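PDB 1Y89: devB protein from Vibrio cholerae O1 biovar eltor str. N16961, which probably acts as a 6-phosphogluconolactonase, hydrolysing 6-phosphogluconolactone to 6-phosphogluconate in the pentose phosphate pathway. Local coordinates for residues Q109-R114 with L172-T177; G128-D133 with A158-V163. All coordinates share one frame; numbering follows the deposited sequence.

Interaction 1: Q109-R114 with L172-T177; sequences QAEAER and LRVSKT. With PO4 (phosphate ion), chain C.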
loop_
_atom_site.group_PDB
_atom_site.type_symbol
_atom_site.label_atom_id
_atom_site.label_comp_id
_atom_site.label_asym_id
_atom_site.label_seq_id
_atom_site.Cartn_x
_atom_site.Cartn_y
_atom_site.Cartn_z
ATOM N N GLN A 109 -17.679 16.987 28.955
ATOM C CA GLN A 109 -18.396 17.707 27.895
ATOM C C GLN A 109 -17.682 19.000 27.475
ATOM O O GLN A 109 -17.516 19.258 26.277
ATOM C CB GLN A 109 -19.845 17.994 28.296
ATOM C CG GLN A 109 -20.674 18.629 27.163
ATOM C CD GLN A 109 -20.641 17.806 25.864
ATOM O OE1 GLN A 109 -20.824 16.564 25.883
ATOM N NE2 GLN A 109 -20.435 18.509 24.720
ATOM N N ALA A 110 -17.285 19.823 28.457
ATOM C CA ALA A 110 -16.558 21.050 28.137
ATOM C C ALA A 110 -15.193 20.700 27.540
ATOM O O ALA A 110 -14.661 21.432 26.690
ATOM C CB ALA A 110 -16.414 21.947 29.359
ATOM N N GLU A 111 -14.635 19.560 27.945
ATOM C CA GLU A 111 -13.398 19.101 27.323
ATOM C C GLU A 111 -13.584 18.671 25.862
ATOM O O GLU A 111 -12.778 19.052 25.008
ATOM C CB GLU A 111 -12.679 18.038 28.181
ATOM C CG GLU A 111 -11.457 17.411 27.487
ATOM C CD GLU A 111 -10.400 18.417 27.004
ATOM O OE1 GLU A 111 -10.378 19.582 27.439
ATOM O OE2 GLU A 111 -9.558 18.030 26.180
ATOM N N ALA A 112 -14.625 17.897 25.550
ATOM C CA ALA A 112 -14.930 17.599 24.139
ATOM C C ALA A 112 -15.029 18.889 23.298
ATOM O O ALA A 112 -14.510 18.929 22.163
ATOM C CB ALA A 112 -16.226 16.787 24.004
ATOM N N GLU A 113 -15.714 19.921 23.824
ATOM C CA GLU A 113 -15.822 21.202 23.109
ATOM C C GLU A 113 -14.474 21.915 22.958
ATOM O O GLU A 113 -14.187 22.450 21.893
ATOM C CB GLU A 113 -16.843 22.128 23.775
ATOM C CG GLU A 113 -18.229 21.499 23.783
ATOM C CD GLU A 113 -19.265 22.272 24.586
ATOM O OE1 GLU A 113 -19.023 23.447 24.968
ATOM O OE2 GLU A 113 -20.338 21.686 24.812
ATOM N N ARG A 114 -13.677 21.968 24.029
ATOM C CA ARG A 114 -12.300 22.530 23.940
ATOM C C ARG A 114 -11.453 21.813 22.880
ATOM O O ARG A 114 -10.782 22.433 22.044
ATOM C CB ARG A 114 -11.588 22.445 25.295
ATOM C CG ARG A 114 -10.303 23.298 25.376
ATOM C CD ARG A 114 -9.231 22.688 26.310
ATOM N NE ARG A 114 -8.885 21.312 25.930
ATOM C CZ ARG A 114 -8.076 20.999 24.912
ATOM N NH1 ARG A 114 -7.488 21.972 24.184
ATOM N NH2 ARG A 114 -7.846 19.720 24.625
ATOM N N LEU A 172 -16.033 6.879 30.936
ATOM C CA LEU A 172 -16.178 7.978 29.980
ATOM C C LEU A 172 -14.936 8.212 29.143
ATOM O O LEU A 172 -13.819 8.100 29.653
ATOM C CB LEU A 172 -16.548 9.276 30.712
ATOM C CG LEU A 172 -17.910 9.214 31.414
ATOM C CD1 LEU A 172 -18.103 10.485 32.200
ATOM C CD2 LEU A 172 -19.057 8.969 30.401
ATOM N N ARG A 173 -15.147 8.519 27.854
ATOM C CA ARG A 173 -14.075 8.909 26.927
ATOM C C ARG A 173 -14.494 10.146 26.162
ATOM O O ARG A 173 -15.694 10.356 25.931
ATOM C CB ARG A 173 -13.868 7.818 25.858
ATOM C CG ARG A 173 -13.109 6.564 26.384
ATOM C CD ARG A 173 -14.050 5.431 26.642
ATOM N NE ARG A 173 -13.291 4.284 27.147
ATOM C CZ ARG A 173 -12.646 3.393 26.380
ATOM N NH1 ARG A 173 -12.698 3.474 25.059
ATOM N NH2 ARG A 173 -11.966 2.400 26.944
ATOM N N VAL A 174 -13.507 10.916 25.710
ATOM C CA VAL A 174 -13.716 11.961 24.688
ATOM C C VAL A 174 -13.189 11.371 23.380
ATOM O O VAL A 174 -12.089 10.816 23.354
ATOM C CB VAL A 174 -12.969 13.261 25.057
ATOM C CG1 VAL A 174 -13.004 14.270 23.884
ATOM C CG2 VAL A 174 -13.576 13.848 26.338
ATOM N N SER A 175 -14.000 11.437 22.325
ATOM C CA SER A 175 -13.637 10.827 21.066
ATOM C C SER A 175 -13.774 11.796 19.916
ATOM O O SER A 175 -14.659 12.652 19.933
ATOM C CB SER A 175 -14.546 9.631 20.790
ATOM O OG SER A 175 -14.112 8.882 19.654
ATOM N N LYS A 176 -12.931 11.641 18.901
ATOM C CA LYS A 176 -13.269 12.197 17.588
ATOM C C LYS A 176 -14.598 11.608 17.140
ATOM O O LYS A 176 -14.912 10.459 17.500
ATOM C CB LYS A 176 -12.219 11.795 16.546
ATOM C CG LYS A 176 -10.914 12.586 16.656
ATOM C CD LYS A 176 -10.012 12.265 15.417
ATOM C CE LYS A 176 -8.719 13.112 15.353
ATOM N NZ LYS A 176 -7.816 13.059 16.544
ATOM N N THR A 177 -15.378 12.372 16.362
ATOM C CA THR A 177 -16.568 11.811 15.737
ATOM C C THR A 177 -16.202 11.153 14.405
ATOM O O THR A 177 -15.092 11.375 13.879
ATOM C CB THR A 177 -17.608 12.896 15.442
ATOM O OG1 THR A 177 -16.994 13.915 14.634
ATOM C CG2 THR A 177 -18.139 13.476 16.756
HETATM P P PO4 C . -10.420 0.561 23.960
HETATM O O1 PO4 C . -11.415 1.510 23.312
HETATM O O2 PO4 C . -10.517 -0.746 23.274
HETATM O O3 PO4 C . -9.097 1.219 23.784
HETATM O O4 PO4 C . -10.795 0.411 25.385
#
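Ala-112 and Val-174 mark the closest backbone approach, 5.8 Å between their CA atoms, where one turn of helix 108-122 lies against a face of strand 172-176. Val-174 carries the contact. Its CG1, set anti to the backbone N (chi1 171°), comes to 3.9 Å from Ala-112 CA and only slightly farther from Ala-112 CB, while CG2 lies 4.3 Å from Glu-111 CG. The small alanine thus lets the strand sit close to the helix backbone, and Phe-115 extends the apolar patch. Glu-111 gives Val-174 its methylene; its carboxylate forms a side-on, two-nitrogen salt bridge with Arg-114, NE to OE1 at 2.7 Å and NH2 to OE2 at 2.9 Å. The second bond uses the syn lone pair, and Leu-103 N also binds OE2. Alternate strand residues serve the other face: Arg-173, bent at chi2 (103°), sends both terminal nitrogens to a phosphate ion, NH1 to O1 at 2.9 Å and NH2 to O4 at 2.8 Å, nearly straight and with phosphorus in the guanidinium plane. His-144 and Arg-70 also hydrogen-bond the ion. A helix on one face of the mixed sheet and an anion site at the other fit the alpha/beta fold of the glucosamine-6-phosphate isomerase/6-phosphogluconolactonase family; the ion, probably from the crystallisation liquor, may mark where a sugar substrate's phosphate binds.

Interaction 2: G128-D133 with A158-V163; sequences GTPVFD and ANLSVV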
loop_
_atom_site.group_PDB
_atom_site.type_symbol
_atom_site.label_atom_id
_atom_site.label_comp_id
_atom_site.label_asym_id
_atom_site.label_seq_id
_atom_site.Cartn_x
_atom_site.Cartn_y
_atom_site.Cartn_z
ATOM N N GLY A 128 -15.067 23.290 6.889
ATOM C CA GLY A 128 -15.126 23.457 8.348
ATOM C C GLY A 128 -14.479 22.367 9.193
ATOM O O GLY A 128 -14.279 22.536 10.403
ATOM N N THR A 129 -14.165 21.223 8.580
ATOM C CA THR A 129 -13.678 20.084 9.336
ATOM C C THR A 129 -12.153 20.046 9.235
ATOM O O THR A 129 -11.606 20.132 8.122
ATOM C CB THR A 129 -14.287 18.773 8.802
ATOM O OG1 THR A 129 -15.725 18.912 8.727
ATOM C CG2 THR A 129 -13.903 17.554 9.673
ATOM N N PRO A 130 -11.458 19.931 10.391
ATOM C CA PRO A 130 -9.994 19.758 10.350
ATOM C C PRO A 130 -9.639 18.511 9.558
ATOM O O PRO A 130 -10.249 17.427 9.759
ATOM C CB PRO A 130 -9.619 19.554 11.826
ATOM C CG PRO A 130 -10.899 19.273 12.540
ATOM C CD PRO A 130 -11.963 19.978 11.777
ATOM N N VAL A 131 -8.649 18.660 8.685
ATOM C CA VAL A 131 -8.221 17.566 7.827
ATOM C C VAL A 131 -6.899 16.977 8.389
ATOM O O VAL A 131 -5.830 17.568 8.273
ATOM C CB VAL A 131 -8.081 18.042 6.374
ATOM C CG1 VAL A 131 -7.458 16.909 5.474
ATOM C CG2 VAL A 131 -9.463 18.535 5.833
ATOM N N PHE A 132 -6.994 15.830 9.055
ATOM C CA PHE A 132 -5.792 15.174 9.548
ATOM C C PHE A 132 -4.983 14.627 8.395
ATOM O O PHE A 132 -5.534 14.132 7.392
ATOM C CB PHE A 132 -6.134 14.068 10.564
ATOM C CG PHE A 132 -6.317 14.613 11.969
ATOM C CD1 PHE A 132 -7.503 15.253 12.334
ATOM C CD2 PHE A 132 -5.266 14.552 12.882
ATOM C CE1 PHE A 132 -7.661 15.816 13.603
ATOM C CE2 PHE A 132 -5.385 15.103 14.171
ATOM C CZ PHE A 132 -6.565 15.717 14.546
ATOM N N ASP A 133 -3.674 14.725 8.543
ATOM C CA ASP A 133 -2.767 14.078 7.587
ATOM C C ASP A 133 -2.814 12.570 7.751
ATOM O O ASP A 133 -2.721 11.837 6.755
ATOM C CB ASP A 133 -1.334 14.589 7.763
ATOM C CG ASP A 133 -1.203 16.048 7.402
ATOM O OD1 ASP A 133 -1.116 16.357 6.192
ATOM O OD2 ASP A 133 -1.222 16.887 8.323
ATOM N N ALA A 158 -22.625 16.204 13.467
ATOM C CA ALA A 158 -21.939 17.328 12.815
ATOM C C ALA A 158 -20.798 17.925 13.676
ATOM O O ALA A 158 -19.967 18.722 13.179
ATOM C CB ALA A 158 -22.945 18.414 12.405
ATOM N N ASN A 159 -20.766 17.550 14.955
ATOM C CA ASN A 159 -19.679 17.964 15.846
ATOM C C ASN A 159 -18.366 17.234 15.517
ATOM O O ASN A 159 -18.366 16.193 14.832
ATOM C CB ASN A 159 -20.037 17.726 17.316
ATOM C CG ASN A 159 -21.226 18.531 17.793
ATOM O OD1 ASN A 159 -21.984 18.071 18.656
ATOM N ND2 ASN A 159 -21.369 19.739 17.301
ATOM N N LEU A 160 -17.250 17.772 16.024
ATOM C CA LEU A 160 -15.938 17.176 15.784
ATOM C C LEU A 160 -15.527 16.182 16.859
ATOM O O LEU A 160 -14.600 15.378 16.659
ATOM C CB LEU A 160 -14.858 18.260 15.605
ATOM C CG LEU A 160 -15.176 19.372 14.600
ATOM C CD1 LEU A 160 -14.059 20.410 14.593
ATOM C CD2 LEU A 160 -15.402 18.784 13.195
ATOM N N SER A 161 -16.197 16.225 18.010
ATOM C CA SER A 161 -15.838 15.304 19.104
ATOM C C SER A 161 -17.118 14.978 19.831
ATOM O O SER A 161 -18.146 15.641 19.626
ATOM C CB SER A 161 -14.886 15.981 20.075
ATOM O OG SER A 161 -15.545 17.140 20.605
ATOM N N VAL A 162 -17.045 13.975 20.697
ATOM C CA VAL A 162 -18.223 13.508 21.396
ATOM C C VAL A 162 -17.775 12.881 22.706
ATOM O O VAL A 162 -16.674 12.306 22.768
ATOM C CB VAL A 162 -19.048 12.494 20.495
ATOM C CG1 VAL A 162 -18.238 11.206 20.160
ATOM C CG2 VAL A 162 -20.440 12.176 21.114
ATOM N N VAL A 163 -18.620 12.966 23.741
ATOM C CA VAL A 163 -18.392 12.173 24.948
ATOM C C VAL A 163 -19.057 10.815 24.765
ATOM O O VAL A 163 -20.221 10.753 24.384
ATOM C CB VAL A 163 -18.900 12.878 26.244
ATOM C CG1 VAL A 163 -18.717 11.959 27.513
ATOM C CG2 VAL A 163 -18.180 14.218 26.424
#
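Leu-160 reaches from the loop leading into strand 161-165 to Thr-129 and Pro-130, the two residues of the short strand 129-130. The backbones stay well apart, with 7.4 Å between the CA atoms of Thr-129 and Leu-160, so the leucine side chain has to bridge the gap. Its CB leaves the main chain in the direction of the other segment but is itself too far back to touch it. CG follows, anti to the carbonyl carbon and beside the backbone N (chi1 -50°), which carries the branch point outward and spreads the two methyls over the facing residues. CD1 comes against the pyrrolidine ring, 3.5 Å from Pro-130 CD and 3.9 Å from Pro-130 CG. CD2 is shared: it lies 3.9 Å from Pro-130 CD and 4.0 Å from Thr-129 CG2. Leucine and proline therefore reach toward each other, whereas the threonine crosses the leucine at a slant. In Thr-129, OG1 sits beside the backbone N (chi1 -51°), which puts CG2 anti to that N and against the leucine. The proline ring presents CD and CG to the fork, so both leucine branches find carbon partners. Around this small cluster, Val-180 of helix 178-183 packs on Leu-160, Lys-179 and Ala-183 of the same helix touch Thr-129, and Ile-123 lies against Pro-130. The main chain of Leu-160 is held separately, by backbone hydrogen bonding to Thr-177. The contact between the segments is wholly apolar, aliphatic carbon against aliphatic carbon; it rests on van der Waals packing and probably on the partial shielding of these carbons from water, without the directional constraint a polar pair would impose.

The centres of interactions 1 and 2 lie 11 Å apart, on the same side of the chain's centre. Along the chain, interaction 2 is nested within the loop closed by interaction 1: helix 108-122 comes first, then 128-133, 158-163 and finally 172-177. Strands 161-165 and 172-176 are consecutive and pair antiparallel at one margin of the mixed sheet. Two probable hydrogen bonds tie the contacts together, Ala-112 O to Ser-161 OG at 2.6 Å and Thr-177 OG1 to Asn-159 O at 2.7 Å, while Lys-176 makes a cation-pi contact with Phe-132. Helix 108-122 thus packs on one face of this marginal hairpin, whose other face carries Arg-173 and the phosphate ion.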